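Cellulosomal scaffoldin adaptor protein B (Acetivibrio cellulolyticus, PDB 3BWZ) serves as a cellulosome adaptor scaffoldin, of which this type II cohesin module probably binds a dockerin to help assemble the complex. Local coordinates at residues Phe74-Val79 and Lys93-Leu98. Sequence-based numbering, arbitrary orientation.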
loop_
_atom_site.group_PDB
_atom_site.type_symbol
_atom_site.label_atom_id
_atom_site.label_comp_id
_atom_site.label_asym_id
_atom_site.label_seq_id
_atom_site.Cartn_x
_atom_site.Cartn_y
_atom_site.Cartn_z
ATOM N N PHE A 74 1.649 19.671 -0.946
ATOM C CA PHE A 74 0.898 20.070 0.234
ATOM C C PHE A 74 1.638 19.614 1.505
ATOM O O PHE A 74 1.040 19.141 2.472
ATOM C CB PHE A 74 -0.512 19.510 0.225
ATOM C CG PHE A 74 -1.413 20.078 -0.842
ATOM C CD1 PHE A 74 -1.958 19.266 -1.814
ATOM C CD2 PHE A 74 -1.731 21.432 -0.869
ATOM C CE1 PHE A 74 -2.814 19.752 -2.747
ATOM C CE2 PHE A 74 -2.579 21.928 -1.815
ATOM C CZ PHE A 74 -3.109 21.092 -2.768
ATOM N N ASN A 75 2.952 19.797 1.496
ATOM C CA ASN A 75 3.783 19.436 2.639
ATOM C C ASN A 75 3.537 17.971 3.038
ATOM O O ASN A 75 3.287 17.666 4.204
ATOM C CB ASN A 75 3.512 20.390 3.813
ATOM C CG ASN A 75 4.489 20.207 4.947
ATOM O OD1 ASN A 75 5.589 19.698 4.758
ATOM N ND2 ASN A 75 4.103 20.660 6.124
ATOM N N LEU A 76 3.627 17.085 2.063
ATOM C CA LEU A 76 3.426 15.662 2.281
ATOM C C LEU A 76 4.327 15.162 3.390
ATOM O O LEU A 76 5.535 15.396 3.393
ATOM C CB LEU A 76 3.753 14.862 0.998
ATOM C CG LEU A 76 3.418 13.349 1.039
ATOM C CD1 LEU A 76 1.944 13.181 0.867
ATOM C CD2 LEU A 76 4.187 12.575 -0.030
ATOM N N ARG A 77 3.726 14.437 4.324
ATOM C CA ARG A 77 4.459 13.761 5.397
ATOM C C ARG A 77 4.460 12.271 5.080
ATOM O O ARG A 77 3.399 11.667 4.857
ATOM C CB ARG A 77 3.794 14.014 6.758
ATOM C CG ARG A 77 4.447 13.274 7.905
ATOM C CD ARG A 77 3.826 13.573 9.290
ATOM N NE ARG A 77 4.500 12.867 10.403
ATOM C CZ ARG A 77 4.184 11.633 10.816
ATOM N NH1 ARG A 77 3.216 10.931 10.235
ATOM N NH2 ARG A 77 4.844 11.085 11.810
ATOM N N GLN A 78 5.649 11.690 5.054
ATOM C CA GLN A 78 5.853 10.277 4.736
ATOM C C GLN A 78 6.783 9.672 5.755
ATOM O O GLN A 78 7.870 10.212 5.988
ATOM C CB GLN A 78 6.561 10.133 3.374
ATOM C CG GLN A 78 5.821 10.651 2.213
ATOM C CD GLN A 78 6.328 10.050 0.966
ATOM O OE1 GLN A 78 5.776 9.054 0.506
ATOM N NE2 GLN A 78 7.390 10.617 0.404
ATOM N N VAL A 79 6.378 8.568 6.369
ATOM C CA VAL A 79 7.258 7.839 7.252
ATOM C C VAL A 79 6.902 6.371 7.190
ATOM O O VAL A 79 5.736 6.010 6.988
ATOM C CB VAL A 79 7.237 8.378 8.683
ATOM C CG1 VAL A 79 5.945 8.141 9.315
ATOM C CG2 VAL A 79 8.385 7.795 9.497
ATOM N N LYS A 93 1.350 8.230 4.736
ATOM C CA LYS A 93 1.564 9.172 3.659
ATOM C C LYS A 93 0.354 10.067 3.623
ATOM O O LYS A 93 -0.749 9.588 3.364
ATOM C CB LYS A 93 1.691 8.354 2.349
ATOM C CG LYS A 93 2.091 9.070 1.130
ATOM C CD LYS A 93 2.338 8.089 -0.016
ATOM C CE LYS A 93 2.796 8.816 -1.209
ATOM N NZ LYS A 93 3.115 7.859 -2.267
ATOM N N ALA A 94 0.541 11.356 3.879
ATOM C CA ALA A 94 -0.599 12.244 4.038
ATOM C C ALA A 94 -0.232 13.689 3.789
ATOM O O ALA A 94 0.834 14.156 4.171
ATOM C CB ALA A 94 -1.225 12.074 5.430
ATOM N N TYR A 95 -1.144 14.406 3.169
ATOM C CA TYR A 95 -0.992 15.844 3.048
ATOM C C TYR A 95 -1.154 16.540 4.398
ATOM O O TYR A 95 -2.012 16.180 5.186
ATOM C CB TYR A 95 -2.007 16.406 2.076
ATOM C CG TYR A 95 -1.844 16.000 0.618
ATOM C CD1 TYR A 95 -2.959 15.857 -0.195
ATOM C CD2 TYR A 95 -0.591 15.843 0.017
ATOM C CE1 TYR A 95 -2.834 15.575 -1.547
ATOM C CE2 TYR A 95 -0.478 15.557 -1.318
ATOM C CZ TYR A 95 -1.592 15.425 -2.089
ATOM O OH TYR A 95 -1.420 15.136 -3.426
ATOM N N VAL A 96 -0.333 17.568 4.647
ATOM C CA VAL A 96 -0.403 18.357 5.860
ATOM C C VAL A 96 -1.078 19.704 5.624
ATOM O O VAL A 96 -1.782 20.199 6.495
ATOM C CB VAL A 96 1.013 18.536 6.475
ATOM C CG1 VAL A 96 0.999 19.471 7.685
ATOM C CG2 VAL A 96 1.590 17.172 6.835
ATOM N N SER A 97 -0.876 20.290 4.445
ATOM C CA SER A 97 -1.431 21.614 4.132
ATOM C C SER A 97 -2.861 21.467 3.660
ATOM O O SER A 97 -3.195 21.681 2.475
ATOM C CB SER A 97 -0.570 22.301 3.087
ATOM O OG SER A 97 0.733 22.514 3.571
ATOM N N LEU A 98 -3.728 21.094 4.598
ATOM C CA LEU A 98 -5.096 20.707 4.251
ATOM C C LEU A 98 -5.993 21.866 3.865
ATOM O O LEU A 98 -6.865 21.701 3.025
ATOM C CB LEU A 98 -5.714 19.877 5.372
ATOM C CG LEU A 98 -5.051 18.516 5.613
ATOM C CD1 LEU A 98 -5.707 17.800 6.778
ATOM C CD2 LEU A 98 -5.104 17.636 4.356
HETATM O O HOH W 1 1.897 22.563 5.976
HETATM O O HOH W 2 5.425 6.923 -1.154
#
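Phe74 drives an edge of its ring into a face of Tyr95, CD1 standing over the centre of the tyrosine ring, in a T-shaped stack with planes at 72° and centroids 5.0 Å apart. Leu76 brings CD1 to within 3.8 Å of Tyr95 CD2; Phe74 CB meets the same CD2 from another direction, well apart from the leucine methyl. Tyr95 OH is hydrogen-bonded to Glu108 OE2 and Ser72 N, which fixes the far end of the ring. The backbone closes the packed end: Phe74 O accepts both Val96 N, nearly in line with its carbonyl, and Ser97 N, 3.0 Å from Phe74 O and well above the carbonyl plane. Farther along, Arg77 and Ala94 form an antiparallel hydrogen-bonded pair, with Arg77 N 2.9 Å from Ala94 O. Beyond it, an exposed Gln78 lies along a buried Lys93; a water joins Gln78 OE1 to Lys93 NZ, which also hydrogen-bonds to Val113 O.

The solvent side is looser where another water links Asn75 ND2 to Ser97 OG, although the exposed Val96 keeps CG2 3.2 Å from Asn75 O.

The contact carries the antiparallel hairpin of strands 77-83 and 88-94 into its flanking loops at the surface of the cohesin domain; strand 88-94 pairs on with strand 34-42, and Tyr101 of helix 98-104 packs against both aromatic rings.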